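Local coordinates for protein probable zinc protease PqqL (PDB 6OFT) that probably acts as a periplasmic zinc-dependent endopeptidase of the M16 family, this chain being the N-terminal half of the protein, at residues 272-277 against 402-407; 281-286 against 415-420; 361-366 against 407-412. One frame throughout, in Å; residues are numbered along the deposited sequence.

In the fold
From the N terminus, the first M16-type domain, with the predicted zinc site, comes first, and all three contacts lie in the second domain, away from that site. Helix 271-296 enters contact 1 near its start and contact 2 further along, then the chain runs through strands 303-314 and 317-326 to helix 352-371. Helix 398-408 returns to close contact 1 through 402-407 and, in the 3-10 turn just past its end, contact 3 with 361-366, closing a loop whose residues are mostly helical. Helix 414-425 then closes contact 2. Contacts 1 and 2 cross along the chain, as do contacts 1 and 3, whereas contact 3 lies wholly within the span of contact 2. Together they tie four helices into one cluster.

Contact 1. Residues 272-277 against 402-407; sequences QSFIEQ and YQLSKR
The aromatic ring of Phe274 is laid against the side chain of Leu404, from CB to CD1, and reaches Ser405 with its far end, and these three residues make up the whole contact. The packed part is a CH-pi arrangement: CB of Leu404 stands over one face of the Phe274 ring, 4.2 Å from the centroid and 24° off the ring normal, displaced toward the rim. Its nearest ring atom is Phe274 CZ, at 3.8 Å. Farther along the same leucine, CD1 lies 3.9 Å from both CD2 and CE2 of Phe274, so the aliphatic chain follows one side of the ring rather than touching it at a single point. Leu408 continues the apolar surface by touching both Phe274 and Ile275. The reach comes from the first torsion of Phe274, which sets CG opposite the backbone N (chi1 -179°) and extends the ring across to the other helix. At the rim the partner changes character. Ser405 OG lies near the ring plane, 3.7 Å from Phe274 CZ, and this hydroxyl is hydrogen-bonded to the carbonyl O of Thr401, one turn earlier in its own helix.

The outer side is much looser. Gln403 and Lys406 are exposed and make no contact with 272-277; Arg407, also exposed, forms a salt bridge with Glu271, just ahead of that segment. No hydrogen bond joins the two segments. The arrangement is that of an aromatic side chain bridging two helices, here 271-296 and 398-408, in the helical layer of an M16-type alpha/beta domain.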
ATOM      1  N   GLN A 272      21.360  -7.279   1.480  1.00 25.21           N
ATOM      2  CA  GLN A 272      21.672  -5.850   1.502  1.00 25.48           C
ATOM      3  C   GLN A 272      20.373  -5.019   1.523  1.00 28.18           C
ATOM      4  O   GLN A 272      20.261  -4.106   2.341  1.00 27.95           O
ATOM      5  CB  GLN A 272      22.547  -5.488   0.281  1.00 27.86           C
ATOM      6  CG  GLN A 272      22.991  -4.027   0.204  1.00 49.61           C
ATOM      7  CD  GLN A 272      23.647  -3.698  -1.122  1.00 74.11           C
ATOM      8  OE1 GLN A 272      23.066  -3.028  -1.982  1.00 72.44           O
ATOM      9  NE2 GLN A 272      24.874  -4.158  -1.321  1.00 63.43           N
ATOM     10  N   SER A 273      19.381  -5.354   0.663  1.00 24.24           N
ATOM     11  CA  SER A 273      18.120  -4.597   0.623  1.00 23.34           C
ATOM     12  C   SER A 273      17.223  -4.897   1.842  1.00 26.81           C
ATOM     13  O   SER A 273      16.477  -4.021   2.265  1.00 26.57           O
ATOM     14  CB  SER A 273      17.395  -4.770  -0.711  1.00 25.54           C
ATOM     15  OG  SER A 273      17.053  -6.120  -0.977  1.00 29.49           O
ATOM     16  N   PHE A 274      17.372  -6.083   2.462  1.00 22.68           N
ATOM     17  CA  PHE A 274      16.663  -6.421   3.700  1.00 22.57           C
ATOM     18  C   PHE A 274      17.174  -5.480   4.814  1.00 28.26           C
ATOM     19  O   PHE A 274      16.371  -4.970   5.588  1.00 27.80           O
ATOM     20  CB  PHE A 274      16.895  -7.899   4.103  1.00 23.70           C
ATOM     21  CG  PHE A 274      16.177  -8.340   5.364  1.00 24.40           C
ATOM     22  CD1 PHE A 274      16.755  -8.155   6.618  1.00 26.94           C
ATOM     23  CD2 PHE A 274      14.923  -8.935   5.298  1.00 25.17           C
ATOM     24  CE1 PHE A 274      16.089  -8.559   7.784  1.00 27.66           C
ATOM     25  CE2 PHE A 274      14.253  -9.328   6.466  1.00 27.44           C
ATOM     26  CZ  PHE A 274      14.843  -9.144   7.700  1.00 25.48           C
ATOM     27  N   ILE A 275      18.505  -5.257   4.879  1.00 25.96           N
ATOM     28  CA  ILE A 275      19.155  -4.395   5.871  1.00 26.24           C
ATOM     29  C   ILE A 275      18.746  -2.937   5.664  1.00 30.74           C
ATOM     30  O   ILE A 275      18.429  -2.266   6.644  1.00 31.28           O
ATOM     31  CB  ILE A 275      20.706  -4.582   5.901  1.00 29.25           C
ATOM     32  CG1 ILE A 275      21.093  -5.977   6.436  1.00 29.18           C
ATOM     33  CG2 ILE A 275      21.394  -3.466   6.723  1.00 30.64           C
ATOM     34  CD1 ILE A 275      22.472  -6.466   5.977  1.00 29.23           C
ATOM     35  N   GLU A 276      18.771  -2.448   4.407  1.00 28.56           N
ATOM     36  CA  GLU A 276      18.388  -1.071   4.054  1.00 28.66           C
ATOM     37  C   GLU A 276      16.972  -0.758   4.538  1.00 33.07           C
ATOM     38  O   GLU A 276      16.766   0.283   5.163  1.00 33.10           O
ATOM     39  CB  GLU A 276      18.532  -0.829   2.543  1.00 30.34           C
ATOM     40  CG  GLU A 276      18.004   0.518   2.055  1.00 44.09           C
ATOM     41  CD  GLU A 276      19.028   1.499   1.513  1.00 69.92           C
ATOM     42  OE1 GLU A 276      20.002   1.054   0.863  1.00 77.70           O
ATOM     43  OE2 GLU A 276      18.845   2.720   1.724  1.00 56.08           O
ATOM     44  N   GLN A 277      16.010  -1.663   4.278  1.00 29.76           N
ATOM     45  CA  GLN A 277      14.612  -1.472   4.691  1.00 29.75           C
ATOM     46  C   GLN A 277      14.507  -1.511   6.205  1.00 31.81           C
ATOM     47  O   GLN A 277      13.763  -0.717   6.778  1.00 30.80           O
ATOM     48  CB  GLN A 277      13.688  -2.535   4.049  1.00 31.18           C
ATOM     49  CG  GLN A 277      12.165  -2.290   4.242  1.00 38.45           C
ATOM     50  CD  GLN A 277      11.563  -2.746   5.569  1.00 48.05           C
ATOM     51  OE1 GLN A 277      12.175  -3.471   6.360  1.00 44.90           O
ATOM     52  NE2 GLN A 277      10.325  -2.338   5.844  1.00 32.34           N
ATOM     53  N   TYR A 402      12.099 -14.249  10.987  1.00 22.96           N
ATOM     54  CA  TYR A 402      12.726 -14.334  12.307  1.00 24.31           C
ATOM     55  C   TYR A 402      14.252 -14.603  12.244  1.00 29.80           C
ATOM     56  O   TYR A 402      15.025 -13.879  12.887  1.00 29.57           O
ATOM     57  CB  TYR A 402      11.993 -15.387  13.167  1.00 26.13           C
ATOM     58  CG  TYR A 402      12.589 -15.569  14.545  1.00 30.47           C
ATOM     59  CD1 TYR A 402      12.643 -14.510  15.449  1.00 32.49           C
ATOM     60  CD2 TYR A 402      13.081 -16.805  14.955  1.00 32.73           C
ATOM     61  CE1 TYR A 402      13.195 -14.670  16.718  1.00 34.37           C
ATOM     62  CE2 TYR A 402      13.634 -16.978  16.224  1.00 35.13           C
ATOM     63  CZ  TYR A 402      13.692 -15.904  17.100  1.00 42.40           C
ATOM     64  OH  TYR A 402      14.211 -16.066  18.358  1.00 46.35           O
ATOM     65  N   GLN A 403      14.672 -15.656  11.496  1.00 27.31           N
ATOM     66  CA  GLN A 403      16.080 -16.046  11.309  1.00 26.57           C
ATOM     67  C   GLN A 403      16.889 -14.925  10.620  1.00 29.31           C
ATOM     68  O   GLN A 403      17.973 -14.580  11.098  1.00 29.31           O
ATOM     69  CB  GLN A 403      16.188 -17.350  10.499  1.00 27.79           C
ATOM     70  CG  GLN A 403      15.810 -18.621  11.264  1.00 44.61           C
ATOM     71  CD  GLN A 403      16.033 -19.909  10.475  1.00 71.80           C
ATOM     72  OE1 GLN A 403      16.338 -20.966  11.042  1.00 70.35           O
ATOM     73  NE2 GLN A 403      15.869 -19.870   9.155  1.00 65.00           N
ATOM     74  N   LEU A 404      16.345 -14.328   9.536  1.00 25.37           N
ATOM     75  CA  LEU A 404      16.996 -13.224   8.812  1.00 25.31           C
ATOM     76  C   LEU A 404      17.220 -12.025   9.706  1.00 28.33           C
ATOM     77  O   LEU A 404      18.275 -11.416   9.619  1.00 26.73           O
ATOM     78  CB  LEU A 404      16.169 -12.752   7.603  1.00 25.66           C
ATOM     79  CG  LEU A 404      16.363 -13.424   6.263  1.00 31.41           C
ATOM     80  CD1 LEU A 404      15.425 -12.807   5.230  1.00 31.81           C
ATOM     81  CD2 LEU A 404      17.822 -13.342   5.773  1.00 32.91           C
ATOM     82  N   SER A 405      16.205 -11.650  10.516  1.00 25.45           N
ATOM     83  CA  SER A 405      16.272 -10.518  11.448  1.00 25.87           C
ATOM     84  C   SER A 405      17.336 -10.758  12.506  1.00 32.84           C
ATOM     85  O   SER A 405      18.170  -9.888  12.711  1.00 32.73           O
ATOM     86  CB  SER A 405      14.921 -10.274  12.109  1.00 27.40           C
ATOM     87  OG  SER A 405      13.932 -10.003  11.132  1.00 29.30           O
ATOM     88  N   LYS A 406      17.340 -11.958  13.144  1.00 32.48           N
ATOM     89  CA  LYS A 406      18.323 -12.362  14.156  1.00 32.90           C
ATOM     90  C   LYS A 406      19.765 -12.261  13.627  1.00 36.83           C
ATOM     91  O   LYS A 406      20.670 -11.884  14.374  1.00 37.95           O
ATOM     92  CB  LYS A 406      18.059 -13.803  14.621  1.00 35.88           C
ATOM     93  CG  LYS A 406      17.339 -13.912  15.957  1.00 52.39           C
ATOM     94  CD  LYS A 406      18.143 -14.715  16.962  1.00 64.97           C
ATOM     95  CE  LYS A 406      17.372 -14.993  18.230  1.00 77.22           C
ATOM     96  NZ  LYS A 406      18.196 -15.711  19.240  1.00 81.13           N
ATOM     97  N   ARG A 407      19.975 -12.606  12.354  1.00 31.46           N
ATOM     98  CA  ARG A 407      21.299 -12.587  11.739  1.00 30.98           C
ATOM     99  C   ARG A 407      21.671 -11.241  11.076  1.00 32.90           C
ATOM    100  O   ARG A 407      22.761 -10.746  11.310  1.00 32.35           O
ATOM    101  CB  ARG A 407      21.430 -13.748  10.744  1.00 30.19           C
ATOM    102  CG  ARG A 407      22.759 -13.777   9.987  1.00 40.19           C
ATOM    103  CD  ARG A 407      22.888 -15.005   9.121  1.00 43.80           C
ATOM    104  NE  ARG A 407      21.863 -15.051   8.082  1.00 43.30           N
ATOM    105  CZ  ARG A 407      22.031 -14.590   6.850  1.00 55.93           C
ATOM    106  NH1 ARG A 407      23.188 -14.044   6.490  1.00 41.24           N
ATOM    107  NH2 ARG A 407      21.048 -14.675   5.967  1.00 44.57           N
TER

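Contact 2. Residues 281-286 against 415-420; sequences SMLVQL and QSLAEK
Leu283 and Leu417 meet across two helices that run almost perpendicular, with a crossing angle of -89° and short-segment axes 10.8 Å apart at closest approach. Apolar contact dominates. The two leucines slide past each other in opposite directions: CD2 of Leu283 lies 4.1 Å from Leu417 CB, while CG of Leu283 is 4.2 Å from Leu417 CD2. Leu417 divides its methyls between two partners, because its CD1 is taken by Leu286 CD1 at 3.7 Å, with these two side chains crossing at about a right angle. In Leu283 the CG atom sits beside the backbone N (chi1 -81°), and from there the two methyls fork, CD1 going to the lysine and CD2 to Leu417. Around this pair, Phe350 touches both Leu283 and Leu286.

Lys420 takes part through its nonpolar base, with CB 4.0 Å from Leu283 CD1. The lysine chain then bends off, and its ammonium group makes long, weak ion pairs with Glu276 and Glu279 on helix 271-296. An alanine in place of Leu283 is likely to leave Leu417 CB and the base of Lys420 without their methyl partners, opening a gap between the helices.

A separate van der Waals contact reaches the backbone, Leu283 CD2 lying 3.9 Å from the carbonyl O of Leu417. Just outside the direct contact, Ser416 OG is hydrogen-bonded to Glu279. Between 281-286 and 415-420 themselves there is no hydrogen bond, so their direct contact rests on the fit of branched aliphatic groups, and the charge of Lys420 is kept to the margin.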
ATOM      1  N   SER A 281      13.006   1.413   8.844  1.00 23.18           N
ATOM      2  CA  SER A 281      11.963   0.934   9.749  1.00 22.76           C
ATOM      3  C   SER A 281      12.362   1.161  11.207  1.00 28.96           C
ATOM      4  O   SER A 281      11.522   1.548  12.020  1.00 28.57           O
ATOM      5  CB  SER A 281      11.704  -0.550   9.504  1.00 25.92           C
ATOM      6  OG  SER A 281      10.762  -1.071  10.426  1.00 34.08           O
ATOM      7  N   MET A 282      13.644   0.922  11.533  1.00 26.72           N
ATOM      8  CA  MET A 282      14.154   1.116  12.885  1.00 27.29           C
ATOM      9  C   MET A 282      14.280   2.574  13.247  1.00 31.54           C
ATOM     10  O   MET A 282      13.930   2.915  14.368  1.00 32.98           O
ATOM     11  CB  MET A 282      15.444   0.354  13.120  1.00 29.60           C
ATOM     12  CG  MET A 282      15.149  -1.079  13.481  1.00 33.27           C
ATOM     13  SD  MET A 282      16.623  -2.014  13.770  1.00 37.33           S
ATOM     14  CE  MET A 282      15.949  -3.623  13.747  1.00 34.03           C
ATOM     15  N   LEU A 283      14.697   3.444  12.291  1.00 27.40           N
ATOM     16  CA  LEU A 283      14.780   4.895  12.515  1.00 26.93           C
ATOM     17  C   LEU A 283      13.401   5.444  12.857  1.00 31.45           C
ATOM     18  O   LEU A 283      13.273   6.237  13.789  1.00 31.06           O
ATOM     19  CB  LEU A 283      15.368   5.632  11.302  1.00 26.49           C
ATOM     20  CG  LEU A 283      16.893   5.642  11.156  1.00 30.67           C
ATOM     21  CD1 LEU A 283      17.297   6.329   9.888  1.00 30.25           C
ATOM     22  CD2 LEU A 283      17.589   6.330  12.348  1.00 31.70           C
ATOM     23  N   VAL A 284      12.367   4.966  12.130  1.00 29.59           N
ATOM     24  CA  VAL A 284      10.948   5.309  12.293  1.00 29.58           C
ATOM     25  C   VAL A 284      10.487   4.848  13.684  1.00 35.20           C
ATOM     26  O   VAL A 284       9.961   5.663  14.452  1.00 36.59           O
ATOM     27  CB  VAL A 284      10.101   4.717  11.112  1.00 32.93           C
ATOM     28  CG1 VAL A 284       8.633   4.512  11.480  1.00 33.13           C
ATOM     29  CG2 VAL A 284      10.230   5.569   9.853  1.00 31.83           C
ATOM     30  N   GLN A 285      10.744   3.571  14.031  1.00 30.76           N
ATOM     31  CA  GLN A 285      10.363   3.026  15.332  1.00 30.74           C
ATOM     32  C   GLN A 285      11.049   3.736  16.504  1.00 33.82           C
ATOM     33  O   GLN A 285      10.390   4.011  17.505  1.00 34.89           O
ATOM     34  CB  GLN A 285      10.598   1.508  15.420  1.00 32.18           C
ATOM     35  CG  GLN A 285      10.070   0.921  16.749  1.00 41.98           C
ATOM     36  CD  GLN A 285       9.997  -0.581  16.794  1.00 55.06           C
ATOM     37  OE1 GLN A 285      10.135  -1.268  15.776  1.00 43.74           O
ATOM     38  NE2 GLN A 285       9.761  -1.123  17.987  1.00 45.84           N
ATOM     39  N   LEU A 286      12.354   4.027  16.384  1.00 28.39           N
ATOM     40  CA  LEU A 286      13.112   4.692  17.445  1.00 27.26           C
ATOM     41  C   LEU A 286      12.553   6.087  17.737  1.00 31.29           C
ATOM     42  O   LEU A 286      12.411   6.450  18.906  1.00 31.39           O
ATOM     43  CB  LEU A 286      14.602   4.730  17.100  1.00 26.70           C
ATOM     44  CG  LEU A 286      15.381   3.416  17.276  1.00 30.03           C
ATOM     45  CD1 LEU A 286      16.627   3.425  16.433  1.00 29.14           C
ATOM     46  CD2 LEU A 286      15.752   3.171  18.733  1.00 32.95           C
ATOM     47  N   GLN A 415      25.948   3.543  15.006  1.00 19.35           N
ATOM     48  CA  GLN A 415      26.772   4.257  14.018  1.00 18.14           C
ATOM     49  C   GLN A 415      26.191   4.168  12.612  1.00 23.14           C
ATOM     50  O   GLN A 415      26.221   5.167  11.887  1.00 24.51           O
ATOM     51  CB  GLN A 415      28.235   3.758  14.031  1.00 18.90           C
ATOM     52  CG  GLN A 415      28.982   4.113  15.323  1.00 24.53           C
ATOM     53  CD  GLN A 415      28.740   3.128  16.442  1.00 29.86           C
ATOM     54  OE1 GLN A 415      28.151   2.057  16.263  1.00 24.82           O
ATOM     55  NE2 GLN A 415      29.181   3.474  17.631  1.00 23.49           N
ATOM     56  N   SER A 416      25.663   2.990  12.215  1.00 20.80           N
ATOM     57  CA  SER A 416      25.075   2.833  10.871  1.00 20.09           C
ATOM     58  C   SER A 416      23.787   3.661  10.738  1.00 24.44           C
ATOM     59  O   SER A 416      23.528   4.256   9.688  1.00 23.43           O
ATOM     60  CB  SER A 416      24.864   1.360  10.515  1.00 20.64           C
ATOM     61  OG  SER A 416      23.741   0.768  11.149  1.00 24.72           O
ATOM     62  N   LEU A 417      23.019   3.743  11.830  1.00 22.19           N
ATOM     63  CA  LEU A 417      21.797   4.538  11.884  1.00 22.10           C
ATOM     64  C   LEU A 417      22.086   6.050  11.934  1.00 26.09           C
ATOM     65  O   LEU A 417      21.299   6.834  11.398  1.00 26.54           O
ATOM     66  CB  LEU A 417      20.919   4.109  13.068  1.00 22.22           C
ATOM     67  CG  LEU A 417      20.291   2.710  13.003  1.00 26.60           C
ATOM     68  CD1 LEU A 417      19.364   2.500  14.169  1.00 26.35           C
ATOM     69  CD2 LEU A 417      19.517   2.469  11.680  1.00 27.59           C
ATOM     70  N   ALA A 418      23.202   6.460  12.572  1.00 22.67           N
ATOM     71  CA  ALA A 418      23.601   7.873  12.661  1.00 22.44           C
ATOM     72  C   ALA A 418      23.961   8.354  11.266  1.00 27.01           C
ATOM     73  O   ALA A 418      23.619   9.479  10.906  1.00 27.46           O
ATOM     74  CB  ALA A 418      24.783   8.047  13.613  1.00 23.29           C
ATOM     75  N   GLU A 419      24.590   7.475  10.457  1.00 24.42           N
ATOM     76  CA  GLU A 419      24.943   7.752   9.067  1.00 24.60           C
ATOM     77  C   GLU A 419      23.690   7.968   8.222  1.00 27.79           C
ATOM     78  O   GLU A 419      23.618   8.959   7.485  1.00 27.23           O
ATOM     79  CB  GLU A 419      25.775   6.611   8.480  1.00 26.07           C
ATOM     80  CG  GLU A 419      26.573   7.031   7.260  1.00 39.63           C
ATOM     81  CD  GLU A 419      26.812   5.920   6.261  1.00 59.03           C
ATOM     82  OE1 GLU A 419      27.219   4.812   6.678  1.00 48.36           O
ATOM     83  OE2 GLU A 419      26.595   6.165   5.053  1.00 55.65           O
ATOM     84  N   LYS A 420      22.703   7.056   8.354  1.00 23.16           N
ATOM     85  CA  LYS A 420      21.433   7.093   7.640  1.00 23.10           C
ATOM     86  C   LYS A 420      20.585   8.297   8.036  1.00 26.93           C
ATOM     87  O   LYS A 420      19.934   8.901   7.165  1.00 26.76           O
ATOM     88  CB  LYS A 420      20.652   5.790   7.854  1.00 26.22           C
ATOM     89  CG  LYS A 420      20.896   4.761   6.774  1.00 40.83           C
ATOM     90  CD  LYS A 420      19.598   4.394   6.064  1.00 48.34           C
ATOM     91  CE  LYS A 420      19.645   3.078   5.321  1.00 58.56           C
ATOM     92  NZ  LYS A 420      20.796   2.981   4.378  1.00 72.89           N
TER

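Contact 3. Residues 361-366 against 407-412; sequences TRLTWL and RLWQQI
Trp409 holds CG beside its backbone N (chi1 -69°), and a chi2 of -10° turns the six-membered part of the indole out toward helix 352-371, where Arg362, its chain bent at the third torsion, folds across the far end of the ring system. This is a helix packed against the 3-10 turn that follows helix 398-408, in the second M16-type domain of this N-terminal half: the tryptophan inserts its benzo end among three side chains of the facing helix. Arg362 touches it at CB, 3.5 Å from Trp409 CH2, and again through the guanidinium end of its chain. The guanidinium stands steeply to the indole, with planes 76° apart, and presents its edge to the ring, which excludes a flat cation-pi stack. Hydrogen bonds from its NH1 to Gln285 and its NH2 to Ser281, both on helix 271-296, fix its rotation.

Leu363 runs alongside in the opposite direction, with CG 3.8 Å from Trp409 CZ3. Leu366 comes from the opposite direction, its CD1 3.8 Å from Trp409 CH2. Met282 and Ala278 of helix 271-296 also touch the indole. The closest approach between the segments is from Arg362 NE to Trp409 CH2, 3.4 Å.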
ATOM      1  N   THR A 361      12.507  -6.473  21.322  1.00 34.41           N
ATOM      2  CA  THR A 361      11.029  -6.479  21.330  1.00 35.18           C
ATOM      3  C   THR A 361      10.444  -6.919  19.981  1.00 39.10           C
ATOM      4  O   THR A 361       9.369  -7.530  19.949  1.00 38.60           O
ATOM      5  CB  THR A 361      10.446  -5.133  21.783  1.00 45.11           C
ATOM      6  OG1 THR A 361      10.929  -4.098  20.926  1.00 47.01           O
ATOM      7  CG2 THR A 361      10.745  -4.824  23.236  1.00 43.11           C
ATOM      8  N   ARG A 362      11.149  -6.598  18.874  1.00 34.64           N
ATOM      9  CA  ARG A 362      10.764  -7.003  17.522  1.00 33.45           C
ATOM     10  C   ARG A 362      11.027  -8.494  17.352  1.00 34.95           C
ATOM     11  O   ARG A 362      10.161  -9.196  16.842  1.00 34.45           O
ATOM     12  CB  ARG A 362      11.502  -6.179  16.453  1.00 32.15           C
ATOM     13  CG  ARG A 362      10.864  -4.836  16.170  1.00 37.74           C
ATOM     14  CD  ARG A 362      11.825  -3.907  15.465  1.00 44.52           C
ATOM     15  NE  ARG A 362      11.889  -4.177  14.034  1.00 51.60           N
ATOM     16  CZ  ARG A 362      11.643  -3.288  13.078  1.00 54.36           C
ATOM     17  NH1 ARG A 362      11.321  -2.035  13.389  1.00 38.08           N
ATOM     18  NH2 ARG A 362      11.729  -3.638  11.807  1.00 35.83           N
ATOM     19  N   LEU A 363      12.186  -8.990  17.835  1.00 31.02           N
ATOM     20  CA  LEU A 363      12.509 -10.414  17.773  1.00 30.82           C
ATOM     21  C   LEU A 363      11.548 -11.251  18.620  1.00 34.12           C
ATOM     22  O   LEU A 363      11.209 -12.358  18.211  1.00 31.59           O
ATOM     23  CB  LEU A 363      13.962 -10.697  18.185  1.00 31.45           C
ATOM     24  CG  LEU A 363      15.056 -10.230  17.213  1.00 36.13           C
ATOM     25  CD1 LEU A 363      16.425 -10.311  17.872  1.00 36.91           C
ATOM     26  CD2 LEU A 363      15.019 -11.009  15.890  1.00 36.80           C
ATOM     27  N   THR A 364      11.109 -10.724  19.789  1.00 32.14           N
ATOM     28  CA  THR A 364      10.130 -11.405  20.660  1.00 32.99           C
ATOM     29  C   THR A 364       8.817 -11.586  19.868  1.00 37.08           C
ATOM     30  O   THR A 364       8.250 -12.682  19.866  1.00 36.30           O
ATOM     31  CB  THR A 364       9.920 -10.625  21.976  1.00 37.25           C
ATOM     32  OG1 THR A 364      11.165 -10.528  22.662  1.00 36.63           O
ATOM     33  CG2 THR A 364       8.873 -11.272  22.887  1.00 34.68           C
ATOM     34  N   TRP A 365       8.366 -10.513  19.186  1.00 34.45           N
ATOM     35  CA  TRP A 365       7.170 -10.508  18.348  1.00 35.19           C
ATOM     36  C   TRP A 365       7.328 -11.494  17.186  1.00 34.18           C
ATOM     37  O   TRP A 365       6.402 -12.254  16.891  1.00 31.92           O
ATOM     38  CB  TRP A 365       6.877  -9.096  17.798  1.00 35.70           C
ATOM     39  CG  TRP A 365       5.528  -9.010  17.140  1.00 38.42           C
ATOM     40  CD1 TRP A 365       4.340  -8.732  17.750  1.00 42.16           C
ATOM     41  CD2 TRP A 365       5.213  -9.318  15.770  1.00 38.22           C
ATOM     42  NE1 TRP A 365       3.308  -8.821  16.842  1.00 41.73           N
ATOM     43  CE2 TRP A 365       3.817  -9.166  15.616  1.00 42.54           C
ATOM     44  CE3 TRP A 365       5.979  -9.690  14.649  1.00 39.33           C
ATOM     45  CZ2 TRP A 365       3.167  -9.390  14.393  1.00 41.51           C
ATOM     46  CZ3 TRP A 365       5.336  -9.916  13.440  1.00 40.52           C
ATOM     47  CH2 TRP A 365       3.947  -9.762  13.320  1.00 41.31           C
ATOM     48  N   LEU A 366       8.500 -11.468  16.525  1.00 28.95           N
ATOM     49  CA  LEU A 366       8.789 -12.330  15.385  1.00 27.79           C
ATOM     50  C   LEU A 366       8.786 -13.790  15.763  1.00 31.53           C
ATOM     51  O   LEU A 366       8.229 -14.603  15.014  1.00 30.49           O
ATOM     52  CB  LEU A 366      10.084 -11.923  14.657  1.00 27.14           C
ATOM     53  CG  LEU A 366      10.015 -10.620  13.873  1.00 30.52           C
ATOM     54  CD1 LEU A 366      11.368 -10.215  13.381  1.00 30.62           C
ATOM     55  CD2 LEU A 366       9.008 -10.703  12.711  1.00 31.59           C
ATOM     56  N   ARG A 407      19.975 -12.606  12.354  1.00 31.46           N
ATOM     57  CA  ARG A 407      21.299 -12.587  11.739  1.00 30.98           C
ATOM     58  C   ARG A 407      21.671 -11.241  11.076  1.00 32.90           C
ATOM     59  O   ARG A 407      22.761 -10.746  11.310  1.00 32.35           O
ATOM     60  CB  ARG A 407      21.430 -13.748  10.744  1.00 30.19           C
ATOM     61  CG  ARG A 407      22.759 -13.777   9.987  1.00 40.19           C
ATOM     62  CD  ARG A 407      22.888 -15.005   9.121  1.00 43.80           C
ATOM     63  NE  ARG A 407      21.863 -15.051   8.082  1.00 43.30           N
ATOM     64  CZ  ARG A 407      22.031 -14.590   6.850  1.00 55.93           C
ATOM     65  NH1 ARG A 407      23.188 -14.044   6.490  1.00 41.24           N
ATOM     66  NH2 ARG A 407      21.048 -14.675   5.967  1.00 44.57           N
ATOM     67  N   LEU A 408      20.816 -10.693  10.209  1.00 28.52           N
ATOM     68  CA  LEU A 408      21.142  -9.460   9.483  1.00 27.65           C
ATOM     69  C   LEU A 408      21.089  -8.184  10.328  1.00 32.37           C
ATOM     70  O   LEU A 408      21.833  -7.243  10.025  1.00 31.53           O
ATOM     71  CB  LEU A 408      20.296  -9.299   8.212  1.00 26.67           C
ATOM     72  CG  LEU A 408      20.499 -10.385   7.137  1.00 30.76           C
ATOM     73  CD1 LEU A 408      19.591 -10.142   5.957  1.00 29.80           C
ATOM     74  CD2 LEU A 408      21.970 -10.468   6.672  1.00 30.29           C
ATOM     75  N   TRP A 409      20.240  -8.137  11.380  1.00 29.48           N
ATOM     76  CA  TRP A 409      20.150  -6.941  12.225  1.00 29.39           C
ATOM     77  C   TRP A 409      21.425  -6.679  13.028  1.00 31.46           C
ATOM     78  O   TRP A 409      21.585  -5.568  13.519  1.00 29.64           O
ATOM     79  CB  TRP A 409      18.928  -6.964  13.158  1.00 28.56           C
ATOM     80  CG  TRP A 409      17.582  -6.819  12.505  1.00 29.21           C
ATOM     81  CD1 TRP A 409      17.321  -6.478  11.212  1.00 31.76           C
ATOM     82  CD2 TRP A 409      16.306  -6.971  13.146  1.00 29.11           C
ATOM     83  NE1 TRP A 409      15.964  -6.406  11.005  1.00 31.04           N
ATOM     84  CE2 TRP A 409      15.315  -6.709  12.173  1.00 32.54           C
ATOM     85  CE3 TRP A 409      15.901  -7.301  14.453  1.00 30.70           C
ATOM     86  CZ2 TRP A 409      13.947  -6.782  12.458  1.00 31.85           C
ATOM     87  CZ3 TRP A 409      14.545  -7.366  14.736  1.00 31.94           C
ATOM     88  CH2 TRP A 409      13.586  -7.120  13.744  1.00 32.13           C
ATOM     89  N   GLN A 410      22.364  -7.654  13.117  1.00 28.47           N
ATOM     90  CA  GLN A 410      23.620  -7.416  13.841  1.00 29.18           C
ATOM     91  C   GLN A 410      24.554  -6.473  13.036  1.00 31.13           C
ATOM     92  O   GLN A 410      25.489  -5.896  13.593  1.00 31.04           O
ATOM     93  CB  GLN A 410      24.295  -8.721  14.316  1.00 32.39           C
ATOM     94  CG  GLN A 410      24.794  -9.668  13.231  1.00 55.59           C
ATOM     95  CD  GLN A 410      24.839 -11.124  13.663  1.00 73.42           C
ATOM     96  OE1 GLN A 410      23.884 -11.684  14.223  1.00 69.22           O
ATOM     97  NE2 GLN A 410      25.941 -11.788  13.370  1.00 63.20           N
ATOM     98  N   GLN A 411      24.219  -6.236  11.757  1.00 25.70           N
ATOM     99  CA  GLN A 411      24.903  -5.269  10.894  1.00 25.01           C
ATOM    100  C   GLN A 411      24.332  -3.843  11.121  1.00 26.45           C
ATOM    101  O   GLN A 411      24.896  -2.866  10.625  1.00 24.82           O
ATOM    102  CB  GLN A 411      24.754  -5.676   9.415  1.00 26.39           C
ATOM    103  CG  GLN A 411      25.733  -6.771   9.035  1.00 39.53           C
ATOM    104  CD  GLN A 411      25.508  -7.252   7.642  1.00 49.33           C
ATOM    105  OE1 GLN A 411      25.816  -6.565   6.669  1.00 42.73           O
ATOM    106  NE2 GLN A 411      24.955  -8.446   7.518  1.00 42.57           N
ATOM    107  N   ILE A 412      23.207  -3.736  11.851  1.00 21.93           N
ATOM    108  CA  ILE A 412      22.575  -2.441  12.160  1.00 21.04           C
ATOM    109  C   ILE A 412      23.114  -1.948  13.492  1.00 24.51           C
ATOM    110  O   ILE A 412      22.940  -2.610  14.514  1.00 25.42           O
ATOM    111  CB  ILE A 412      21.026  -2.530  12.119  1.00 23.53           C
ATOM    112  CG1 ILE A 412      20.559  -3.049  10.729  1.00 23.55           C
ATOM    113  CG2 ILE A 412      20.368  -1.165  12.490  1.00 24.05           C
ATOM    114  CD1 ILE A 412      19.119  -3.471  10.661  1.00 28.17           C
TER